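Local coordinates for cryptochrome DASH, chloroplastic/mitochondrial (Arabidopsis thaliana, PDB 2J4D), which uses bound FAD and a folate light antenna to repair cyclobutane pyrimidine dimers in single-stranded DNA, binds DNA without sequence specificity and may serve as a blue-light photoreceptor, at residues A[55-60]-A[140-145]; A[177-182]-A[206-211]; A[262-267]-A[303-308]. All blocks are in the same frame, centred on the assembly; numbering follows the deposited sequence.

Contact 1: residues A[55-60]-A[140-145]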
loop_
_atom_site.group_PDB
_atom_site.type_symbol
_atom_site.label_atom_id
_atom_site.label_comp_id
_atom_site.label_asym_id
_atom_site.label_seq_id
_atom_site.Cartn_x
_atom_site.Cartn_y
_atom_site.Cartn_z
ATOM N N ASN A 55 -15.418 4.731 -4.594
ATOM C CA ASN A 55 -14.970 3.764 -5.589
ATOM C C ASN A 55 -15.650 4.075 -6.922
ATOM O O ASN A 55 -16.819 3.729 -7.112
ATOM C CB ASN A 55 -15.348 2.345 -5.148
ATOM C CG ASN A 55 -14.758 1.276 -6.055
ATOM O OD1 ASN A 55 -14.630 1.475 -7.255
ATOM N ND2 ASN A 55 -14.408 0.137 -5.481
ATOM N N ASP A 56 -14.919 4.724 -7.832
ATOM C CA ASP A 56 -15.454 5.084 -9.145
ATOM C C ASP A 56 -15.799 3.897 -10.030
ATOM O O ASP A 56 -16.726 3.976 -10.843
ATOM C CB ASP A 56 -14.476 5.980 -9.909
ATOM C CG ASP A 56 -14.469 7.397 -9.395
ATOM O OD1 ASP A 56 -15.536 7.875 -8.966
ATOM O OD2 ASP A 56 -13.403 8.037 -9.433
ATOM N N ALA A 57 -15.044 2.809 -9.910
ATOM C CA ALA A 57 -15.339 1.635 -10.731
ATOM C C ALA A 57 -16.706 1.084 -10.317
ATOM O O ALA A 57 -17.541 0.756 -11.165
ATOM C CB ALA A 57 -14.247 0.573 -10.559
ATOM N N LEU A 58 -16.923 0.985 -9.007
ATOM C CA LEU A 58 -18.190 0.510 -8.459
ATOM C C LEU A 58 -19.313 1.458 -8.878
ATOM O O LEU A 58 -20.389 1.027 -9.288
ATOM C CB LEU A 58 -18.118 0.460 -6.932
ATOM C CG LEU A 58 -19.427 0.186 -6.183
ATOM C CD1 LEU A 58 -19.975 -1.173 -6.585
ATOM C CD2 LEU A 58 -19.181 0.229 -4.676
ATOM N N TYR A 59 -19.069 2.760 -8.774
ATOM C CA TYR A 59 -20.102 3.710 -9.165
ATOM C C TYR A 59 -20.469 3.583 -10.647
ATOM O O TYR A 59 -21.649 3.564 -11.000
ATOM C CB TYR A 59 -19.669 5.155 -8.893
ATOM C CG TYR A 59 -20.784 6.131 -9.184
ATOM C CD1 TYR A 59 -21.745 6.425 -8.219
ATOM C CD2 TYR A 59 -20.940 6.678 -10.455
ATOM C CE1 TYR A 59 -22.837 7.235 -8.512
ATOM C CE2 TYR A 59 -22.030 7.484 -10.760
ATOM C CZ TYR A 59 -22.975 7.755 -9.783
ATOM O OH TYR A 59 -24.072 8.522 -10.088
ATOM N N LYS A 60 -19.463 3.511 -11.512
ATOM C CA LYS A 60 -19.719 3.412 -12.951
ATOM C C LYS A 60 -20.407 2.103 -13.318
ATOM O O LYS A 60 -21.242 2.058 -14.233
ATOM C CB LYS A 60 -18.408 3.569 -13.728
ATOM C CG LYS A 60 -18.549 3.526 -15.250
ATOM C CD LYS A 60 -19.585 4.518 -15.780
ATOM C CE LYS A 60 -19.463 4.713 -17.293
ATOM N NZ LYS A 60 -18.722 5.965 -17.646
ATOM N N PHE A 140 -15.824 -3.910 -15.348
ATOM C CA PHE A 140 -15.224 -2.670 -14.862
ATOM C C PHE A 140 -14.115 -2.985 -13.863
ATOM O O PHE A 140 -14.227 -3.924 -13.078
ATOM C CB PHE A 140 -16.282 -1.814 -14.154
ATOM C CG PHE A 140 -17.176 -1.058 -15.089
ATOM C CD1 PHE A 140 -16.748 0.131 -15.666
ATOM C CD2 PHE A 140 -18.442 -1.541 -15.408
ATOM C CE1 PHE A 140 -17.569 0.832 -16.551
ATOM C CE2 PHE A 140 -19.269 -0.850 -16.290
ATOM C CZ PHE A 140 -18.831 0.341 -16.863
ATOM N N ALA A 141 -13.051 -2.191 -13.895
ATOM C CA ALA A 141 -11.946 -2.369 -12.966
ATOM C C ALA A 141 -11.115 -1.100 -12.966
ATOM O O ALA A 141 -11.229 -0.269 -13.868
ATOM C CB ALA A 141 -11.083 -3.554 -13.380
ATOM N N HIS A 142 -10.290 -0.945 -11.940
ATOM C CA HIS A 142 -9.422 0.214 -11.866
ATOM C C HIS A 142 -8.187 -0.061 -12.697
ATOM O O HIS A 142 -7.703 -1.190 -12.753
ATOM C CB HIS A 142 -9.030 0.498 -10.420
ATOM C CG HIS A 142 -10.064 1.274 -9.674
ATOM N ND1 HIS A 142 -10.376 2.581 -9.984
ATOM C CD2 HIS A 142 -10.872 0.928 -8.646
ATOM C CE1 HIS A 142 -11.332 3.007 -9.176
ATOM N NE2 HIS A 142 -11.652 2.022 -8.354
ATOM N N LYS A 143 -7.686 0.984 -13.341
ATOM C CA LYS A 143 -6.500 0.895 -14.179
ATOM C C LYS A 143 -5.258 0.802 -13.305
ATOM O O LYS A 143 -5.139 1.525 -12.313
ATOM C CB LYS A 143 -6.396 2.150 -15.047
ATOM C CG LYS A 143 -5.214 2.161 -16.023
ATOM C CD LYS A 143 -5.526 1.326 -17.267
ATOM C CE LYS A 143 -4.331 1.257 -18.211
ATOM N NZ LYS A 143 -3.239 0.421 -17.632
ATOM N N GLU A 144 -4.343 -0.094 -13.650
ATOM C CA GLU A 144 -3.100 -0.197 -12.896
ATOM C C GLU A 144 -1.981 0.350 -13.783
ATOM O O GLU A 144 -2.209 0.661 -14.958
ATOM C CB GLU A 144 -2.834 -1.641 -12.476
ATOM C CG GLU A 144 -3.697 -2.077 -11.302
ATOM C CD GLU A 144 -3.290 -1.414 -9.984
ATOM O OE1 GLU A 144 -2.443 -0.495 -10.003
ATOM O OE2 GLU A 144 -3.822 -1.814 -8.924
ATOM N N THR A 145 -0.774 0.463 -13.244
ATOM C CA THR A 145 0.311 1.050 -14.026
ATOM C C THR A 145 1.531 0.210 -14.395
ATOM O O THR A 145 2.133 0.442 -15.444
ATOM C CB THR A 145 0.845 2.325 -13.328
ATOM O OG1 THR A 145 1.343 1.982 -12.028
ATOM C CG2 THR A 145 -0.255 3.367 -13.182
#
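Asn55 holds CG anti to its own backbone N (chi1 -173°), while His142 sets CG beside the backbone N (chi1 -83°), and these two turns bring the amide oxygen and imidazole NE2 together. His142 NE2 donates to Asn55 OD1 at 3.2 Å, a bent bond that arrives from above the carbonyl plane. From the opposite face of that amide, Leu58 N reaches Asn55 OD1 at 2.9 Å and closes the N-cap of the helix beginning at Asp56. One oxygen thus takes two donors, and Asn55 ND2 is tied back to the carbonyl of Arg51. His142 ND1 meets the backbone oxygen of Ile172, so both ring nitrogens are engaged and the ring rotation is fixed. Over one imidazole face sits the methyl of Ala57, a CH-pi contact with Ala57 CB 3.9 Å from the His142 ring centroid. One turn further on, the backbone of Lys60 lies above a face of the Phe140 ring. The segment axes of 56-60 and 140-142 run nearly antiparallel, 7.6 Å apart at closest approach, as helix 56-63 packs on the parallel sheet where strand 138-142 lies between 41-46 and 168-172, the layered build of the photolyase alpha/beta domain.

Contact 2: residues A[177-182]-A[206-211]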
loop_
_atom_site.group_PDB
_atom_site.type_symbol
_atom_site.label_atom_id
_atom_site.label_comp_id
_atom_site.label_asym_id
_atom_site.label_seq_id
_atom_site.Cartn_x
_atom_site.Cartn_y
_atom_site.Cartn_z
ATOM N N MET A 177 -4.593 11.010 -5.454
ATOM C CA MET A 177 -5.306 12.136 -4.856
ATOM C C MET A 177 -5.622 13.138 -5.949
ATOM O O MET A 177 -6.721 13.677 -6.003
ATOM C CB MET A 177 -4.487 12.803 -3.753
ATOM C CG MET A 177 -5.309 13.774 -2.909
ATOM S SD MET A 177 -4.530 14.113 -1.327
ATOM C CE MET A 177 -3.052 15.005 -1.857
ATOM N N TYR A 178 -4.638 13.396 -6.804
ATOM C CA TYR A 178 -4.836 14.260 -7.952
ATOM C C TYR A 178 -5.097 13.295 -9.108
ATOM O O TYR A 178 -4.335 12.355 -9.320
ATOM C CB TYR A 178 -3.588 15.097 -8.247
ATOM C CG TYR A 178 -3.416 16.251 -7.297
ATOM C CD1 TYR A 178 -2.620 16.132 -6.161
ATOM C CD2 TYR A 178 -4.081 17.459 -7.517
ATOM C CE1 TYR A 178 -2.490 17.191 -5.262
ATOM C CE2 TYR A 178 -3.959 18.526 -6.620
ATOM C CZ TYR A 178 -3.162 18.381 -5.497
ATOM O OH TYR A 178 -3.036 19.425 -4.612
ATOM N N HIS A 179 -6.170 13.529 -9.852
ATOM C CA HIS A 179 -6.534 12.663 -10.971
ATOM C C HIS A 179 -5.604 12.832 -12.169
ATOM O O HIS A 179 -5.217 13.946 -12.512
ATOM C CB HIS A 179 -7.985 12.951 -11.385
ATOM C CG HIS A 179 -8.605 11.872 -12.216
ATOM N ND1 HIS A 179 -8.218 11.612 -13.512
ATOM C CD2 HIS A 179 -9.593 10.989 -11.934
ATOM C CE1 HIS A 179 -8.940 10.616 -13.996
ATOM N NE2 HIS A 179 -9.783 10.221 -13.058
ATOM N N LYS A 180 -5.256 11.723 -12.817
ATOM C CA LYS A 180 -4.360 11.770 -13.969
ATOM C C LYS A 180 -4.851 12.724 -15.068
ATOM O O LYS A 180 -4.057 13.454 -15.664
ATOM C CB LYS A 180 -4.182 10.361 -14.549
ATOM C CG LYS A 180 -3.098 10.256 -15.624
ATOM C CD LYS A 180 -2.825 8.793 -15.986
ATOM C CE LYS A 180 -3.601 8.346 -17.210
ATOM N NZ LYS A 180 -3.033 8.926 -18.463
ATOM N N ASP A 181 -6.157 12.722 -15.326
ATOM C CA ASP A 181 -6.736 13.569 -16.365
ATOM C C ASP A 181 -6.716 15.062 -16.046
ATOM O O ASP A 181 -6.864 15.890 -16.953
ATOM C CB ASP A 181 -8.184 13.158 -16.647
ATOM C CG ASP A 181 -8.296 11.762 -17.210
ATOM O OD1 ASP A 181 -7.288 11.254 -17.729
ATOM O OD2 ASP A 181 -9.396 11.180 -17.143
ATOM N N ASP A 182 -6.533 15.407 -14.769
ATOM C CA ASP A 182 -6.526 16.808 -14.348
ATOM C C ASP A 182 -5.140 17.432 -14.251
ATOM O O ASP A 182 -5.029 18.631 -13.998
ATOM C CB ASP A 182 -7.199 16.978 -12.975
ATOM C CG ASP A 182 -8.647 16.532 -12.955
ATOM O OD1 ASP A 182 -9.307 16.549 -14.013
ATOM O OD2 ASP A 182 -9.137 16.180 -11.860
ATOM N N SER A 206 -7.002 20.940 -8.775
ATOM C CA SER A 206 -7.915 20.836 -7.650
ATOM C C SER A 206 -8.051 19.345 -7.369
ATOM O O SER A 206 -7.839 18.513 -8.259
ATOM C CB SER A 206 -9.295 21.401 -8.003
ATOM O OG SER A 206 -9.268 22.811 -8.090
ATOM N N ILE A 207 -8.391 19.009 -6.132
ATOM C CA ILE A 207 -8.594 17.621 -5.749
ATOM C C ILE A 207 -10.101 17.402 -5.861
ATOM O O ILE A 207 -10.885 18.187 -5.331
ATOM C CB ILE A 207 -8.134 17.375 -4.294
ATOM C CG1 ILE A 207 -6.614 17.547 -4.197
ATOM C CG2 ILE A 207 -8.531 15.969 -3.844
ATOM C CD1 ILE A 207 -6.073 17.431 -2.783
ATOM N N ARG A 208 -10.513 16.356 -6.566
ATOM C CA ARG A 208 -11.937 16.085 -6.732
ATOM C C ARG A 208 -12.579 15.600 -5.442
ATOM O O ARG A 208 -11.928 14.942 -4.625
ATOM C CB ARG A 208 -12.158 15.018 -7.807
ATOM C CG ARG A 208 -11.574 15.360 -9.173
ATOM C CD ARG A 208 -11.865 14.248 -10.161
ATOM N NE ARG A 208 -11.300 14.498 -11.486
ATOM C CZ ARG A 208 -11.598 13.775 -12.564
ATOM N NH1 ARG A 208 -12.451 12.766 -12.472
ATOM N NH2 ARG A 208 -11.050 14.062 -13.733
ATOM N N SER A 209 -13.857 15.928 -5.262
ATOM C CA SER A 209 -14.605 15.476 -4.091
ATOM C C SER A 209 -14.658 13.961 -4.232
ATOM O O SER A 209 -14.569 13.436 -5.345
ATOM C CB SER A 209 -16.038 16.030 -4.115
ATOM O OG SER A 209 -16.043 17.443 -4.085
ATOM N N SER A 210 -14.799 13.251 -3.121
ATOM C CA SER A 210 -14.862 11.803 -3.201
ATOM C C SER A 210 -16.201 11.428 -3.836
ATOM O O SER A 210 -17.187 12.151 -3.693
ATOM C CB SER A 210 -14.726 11.183 -1.803
ATOM O OG SER A 210 -15.843 11.487 -0.993
ATOM N N THR A 211 -16.227 10.317 -4.561
ATOM C CA THR A 211 -17.454 9.867 -5.209
ATOM C C THR A 211 -18.429 9.276 -4.184
ATOM O O THR A 211 -18.052 8.419 -3.376
ATOM C CB THR A 211 -17.129 8.821 -6.301
ATOM O OG1 THR A 211 -16.345 9.446 -7.326
ATOM C CG2 THR A 211 -18.404 8.261 -6.918
HETATM O O HOH W 1 -8.726 14.451 -7.624
HETATM O O HOH W 2 -7.679 16.029 -9.635
HETATM O O HOH W 3 -11.453 12.474 -16.110
#
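Arg208 leaves its loop with CG beside the backbone N and then stays extended as far as NE, running from CB past Asp182 to end flat against His179. Its CG and CD pass alongside the carboxylate, CD lying 3.7 Å from Asp182 OD2. At NE the chain makes its first polar contact, a bond of 2.8 Å from Arg208 NE to Asp182 OD2 on the syn side of that oxygen. CZ lies over the imidazole face, and NH1 lies over the CD2 side of the imidazole, Arg208 NH1 to His179 CD2 being 3.4 Å. NH2 completes the side-on salt bridge with a nearly straight 3.0 Å bond to Asp182 OD1, met from above the carboxylate plane, and also donates to water 3, which in turn donates to Asp181 OD2. Guanidinium and imidazole planes are only 9° apart, their centres 3.8 Å from each other. Asp181 N donates to His179 ND1 in the ring plane, which holds the imidazole flat for the stack. Water 2 links His179 N, Asp182 OD2 and Ser206 O. Away from the charges, Ile207 CG1 sits over one face of the Tyr178 ring, and Ile207 CD1 packs on Met177 CG at 3.7 Å. Water 1 joins Met177 O to Arg208 N. This pairs the loops on the two sides of helix 194-204, the later one beginning the long connection characteristic of photolyases and cryptochromes between the alpha/beta domain and the FAD-binding helical domain.

Contact 3: residues A[262-267]-A[303-308]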
loop_
_atom_site.group_PDB
_atom_site.type_symbol
_atom_site.label_atom_id
_atom_site.label_comp_id
_atom_site.label_asym_id
_atom_site.label_seq_id
_atom_site.Cartn_x
_atom_site.Cartn_y
_atom_site.Cartn_z
ATOM N N TYR A 262 -6.701 8.224 14.373
ATOM C CA TYR A 262 -5.562 9.126 14.302
ATOM C C TYR A 262 -5.970 10.595 14.242
ATOM O O TYR A 262 -5.424 11.432 14.963
ATOM C CB TYR A 262 -4.702 8.783 13.082
ATOM C CG TYR A 262 -3.383 9.520 13.062
ATOM C CD1 TYR A 262 -2.380 9.211 13.980
ATOM C CD2 TYR A 262 -3.157 10.562 12.162
ATOM C CE1 TYR A 262 -1.181 9.930 14.008
ATOM C CE2 TYR A 262 -1.963 11.286 12.183
ATOM C CZ TYR A 262 -0.983 10.963 13.112
ATOM O OH TYR A 262 0.180 11.693 13.158
ATOM N N PHE A 263 -6.932 10.905 13.383
ATOM C CA PHE A 263 -7.401 12.273 13.222
ATOM C C PHE A 263 -8.249 12.795 14.372
ATOM O O PHE A 263 -7.931 13.814 14.990
ATOM C CB PHE A 263 -8.261 12.411 11.953
ATOM C CG PHE A 263 -7.481 12.466 10.672
ATOM C CD1 PHE A 263 -6.128 12.141 10.638
ATOM C CD2 PHE A 263 -8.115 12.817 9.487
ATOM C CE1 PHE A 263 -5.415 12.163 9.437
ATOM C CE2 PHE A 263 -7.413 12.843 8.275
ATOM C CZ PHE A 263 -6.062 12.515 8.253
ATOM N N TRP A 264 -9.333 12.080 14.647
ATOM C CA TRP A 264 -10.302 12.527 15.626
ATOM C C TRP A 264 -10.205 12.063 17.068
ATOM O O TRP A 264 -10.072 12.889 17.971
ATOM C CB TRP A 264 -11.696 12.237 15.071
ATOM C CG TRP A 264 -11.890 12.802 13.676
ATOM C CD1 TRP A 264 -11.760 12.132 12.482
ATOM C CD2 TRP A 264 -12.191 14.163 13.338
ATOM N NE1 TRP A 264 -11.961 12.998 11.428
ATOM C CE2 TRP A 264 -12.226 14.250 11.925
ATOM C CE3 TRP A 264 -12.432 15.322 14.097
ATOM C CZ2 TRP A 264 -12.496 15.451 11.252
ATOM C CZ3 TRP A 264 -12.702 16.522 13.425
ATOM C CH2 TRP A 264 -12.731 16.573 12.018
ATOM N N LYS A 265 -10.285 10.759 17.298
ATOM C CA LYS A 265 -10.226 10.250 18.662
ATOM C C LYS A 265 -8.954 10.677 19.390
ATOM O O LYS A 265 -9.014 11.197 20.508
ATOM C CB LYS A 265 -10.341 8.725 18.671
ATOM C CG LYS A 265 -10.390 8.145 20.077
ATOM C CD LYS A 265 -10.553 6.638 20.064
ATOM C CE LYS A 265 -10.411 6.070 21.475
ATOM N NZ LYS A 265 -10.511 4.588 21.484
ATOM N N LYS A 266 -7.806 10.464 18.759
ATOM C CA LYS A 266 -6.536 10.830 19.366
ATOM C C LYS A 266 -6.085 12.246 19.040
ATOM O O LYS A 266 -5.158 12.755 19.669
ATOM C CB LYS A 266 -5.449 9.828 18.970
ATOM C CG LYS A 266 -5.667 8.455 19.578
ATOM C CD LYS A 266 -4.586 7.481 19.151
ATOM C CE LYS A 266 -4.593 6.265 20.049
ATOM N NZ LYS A 266 -4.329 6.688 21.454
ATOM N N ASP A 267 -6.731 12.872 18.057
ATOM C CA ASP A 267 -6.408 14.253 17.682
ATOM C C ASP A 267 -4.900 14.433 17.458
ATOM O O ASP A 267 -4.302 15.418 17.890
ATOM C CB ASP A 267 -6.918 15.186 18.795
ATOM C CG ASP A 267 -7.044 16.638 18.353
ATOM O OD1 ASP A 267 -7.283 16.897 17.154
ATOM O OD2 ASP A 267 -6.928 17.525 19.227
ATOM N N TYR A 303 -8.462 13.322 2.184
ATOM C CA TYR A 303 -8.423 14.770 1.983
ATOM C C TYR A 303 -9.667 15.452 2.557
ATOM O O TYR A 303 -9.575 16.491 3.215
ATOM C CB TYR A 303 -8.299 15.096 0.492
ATOM C CG TYR A 303 -8.350 16.577 0.194
ATOM C CD1 TYR A 303 -7.371 17.441 0.682
ATOM C CD2 TYR A 303 -9.387 17.120 -0.565
ATOM C CE1 TYR A 303 -7.424 18.819 0.422
ATOM C CE2 TYR A 303 -9.447 18.494 -0.831
ATOM C CZ TYR A 303 -8.465 19.331 -0.332
ATOM O OH TYR A 303 -8.533 20.682 -0.571
ATOM N N GLU A 304 -10.833 14.872 2.313
ATOM C CA GLU A 304 -12.053 15.463 2.835
ATOM C C GLU A 304 -12.081 15.421 4.355
ATOM O O GLU A 304 -12.621 16.325 4.985
ATOM C CB GLU A 304 -13.280 14.767 2.247
ATOM C CG GLU A 304 -13.519 15.160 0.797
ATOM C CD GLU A 304 -14.909 14.806 0.301
ATOM O OE1 GLU A 304 -15.019 13.936 -0.583
ATOM O OE2 GLU A 304 -15.890 15.402 0.798
ATOM N N GLU A 305 -11.495 14.380 4.945
ATOM C CA GLU A 305 -11.448 14.271 6.401
ATOM C C GLU A 305 -10.498 15.340 6.939
ATOM O O GLU A 305 -10.760 15.949 7.983
ATOM C CB GLU A 305 -10.975 12.876 6.817
ATOM C CG GLU A 305 -12.026 11.799 6.627
ATOM C CD GLU A 305 -13.222 11.983 7.553
ATOM O OE1 GLU A 305 -13.023 12.012 8.786
ATOM O OE2 GLU A 305 -14.359 12.098 7.051
ATOM N N VAL A 306 -9.395 15.561 6.226
ATOM C CA VAL A 306 -8.431 16.597 6.611
ATOM C C VAL A 306 -9.098 17.982 6.514
ATOM O O VAL A 306 -8.886 18.849 7.369
ATOM C CB VAL A 306 -7.181 16.579 5.692
ATOM C CG1 VAL A 306 -6.336 17.832 5.927
ATOM C CG2 VAL A 306 -6.342 15.338 5.967
ATOM N N GLN A 307 -9.898 18.193 5.474
ATOM C CA GLN A 307 -10.589 19.472 5.313
ATOM C C GLN A 307 -11.522 19.707 6.491
ATOM O O GLN A 307 -11.597 20.815 7.031
ATOM C CB GLN A 307 -11.429 19.490 4.035
ATOM C CG GLN A 307 -10.656 19.599 2.730
ATOM C CD GLN A 307 -11.600 19.589 1.540
ATOM O OE1 GLN A 307 -12.364 18.631 1.338
ATOM N NE2 GLN A 307 -11.567 20.658 0.751
ATOM N N ARG A 308 -12.253 18.669 6.877
ATOM C CA ARG A 308 -13.175 18.801 7.992
ATOM C C ARG A 308 -12.408 19.076 9.283
ATOM O O ARG A 308 -12.834 19.891 10.110
ATOM C CB ARG A 308 -14.042 17.545 8.139
ATOM C CG ARG A 308 -15.188 17.770 9.124
ATOM C CD ARG A 308 -16.293 16.724 9.034
ATOM N NE ARG A 308 -16.003 15.539 9.833
ATOM C CZ ARG A 308 -15.469 14.431 9.345
ATOM N NH1 ARG A 308 -15.173 14.362 8.055
ATOM N NH2 ARG A 308 -15.231 13.396 10.145
#
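Trp264 and Glu305 meet through the indole N-H, with Trp264 NE1 donating to Glu305 OE1 at 3.0 Å in a bent bond that arrives nearly along the C-O axis of the oxygen. The acceptor is curled back by the bend at chi2 of Glu305 (-66°), which folds the carboxylate against its own helix and toward Arg308. There the guanidinium takes it end-on: Arg308 NH2 binds Glu305 OE1 at 2.9 Å, and Arg308 NH1 binds Glu305 OE2 at 2.6 Å. Glu305 OE1 therefore accepts from both the indole and the guanidinium, while Glu305 OE2 also receives the hydroxyl of Tyr26 from helix 12-26. Arg308 CG is anti to its backbone N, and the chain turns at chi3 (85°), so that Trp264 CZ2 lies over one face of the guanidinium, the two planes 15° apart. Arg308 NH2 sits 3.6 Å from Trp264 CZ2, near the rim of the ring system. The carboxylate probably offsets the charge of the guanidinium beside the indole. Beside the polar group, Phe263 presents its ring edge to Glu305 CB, and Phe263 CE2 touches Val306 CG2 at 3.6 Å. The Phe263 ring also meets that of Phe288, which probably belongs to the FAD site, and the flavin cofactor is about 8 Å from the Phe263 side chain. The arrangement is a helix-to-helix contact between 252-265 and 299-312, its salt bridge spanning i to i+3 in the helical part of the photolyase fold that carries FAD.

The three contacts follow one another along the chain and share no secondary-structure element. Contact 1 is partly buried, a helix laid on the parallel sheet and fastened by an amide and an imidazole. Contact 2, also partly buried, joins two loops with exposed charged groups and bridging waters. Contact 3 is the most buried, packing aromatic rings between two helices with an ion pair whose carboxylate is buried and whose arginine is partly exposed. Contact 2 touches both others: Thr211 OG1 probably hydrogen-bonds Asp56 OD1, which reaches back to contact 1, and Ser210 OG probably does so with Glu304 OE1 of contact 3, where Ile207 also packs on Tyr303. Contacts 1 and 3 do not touch.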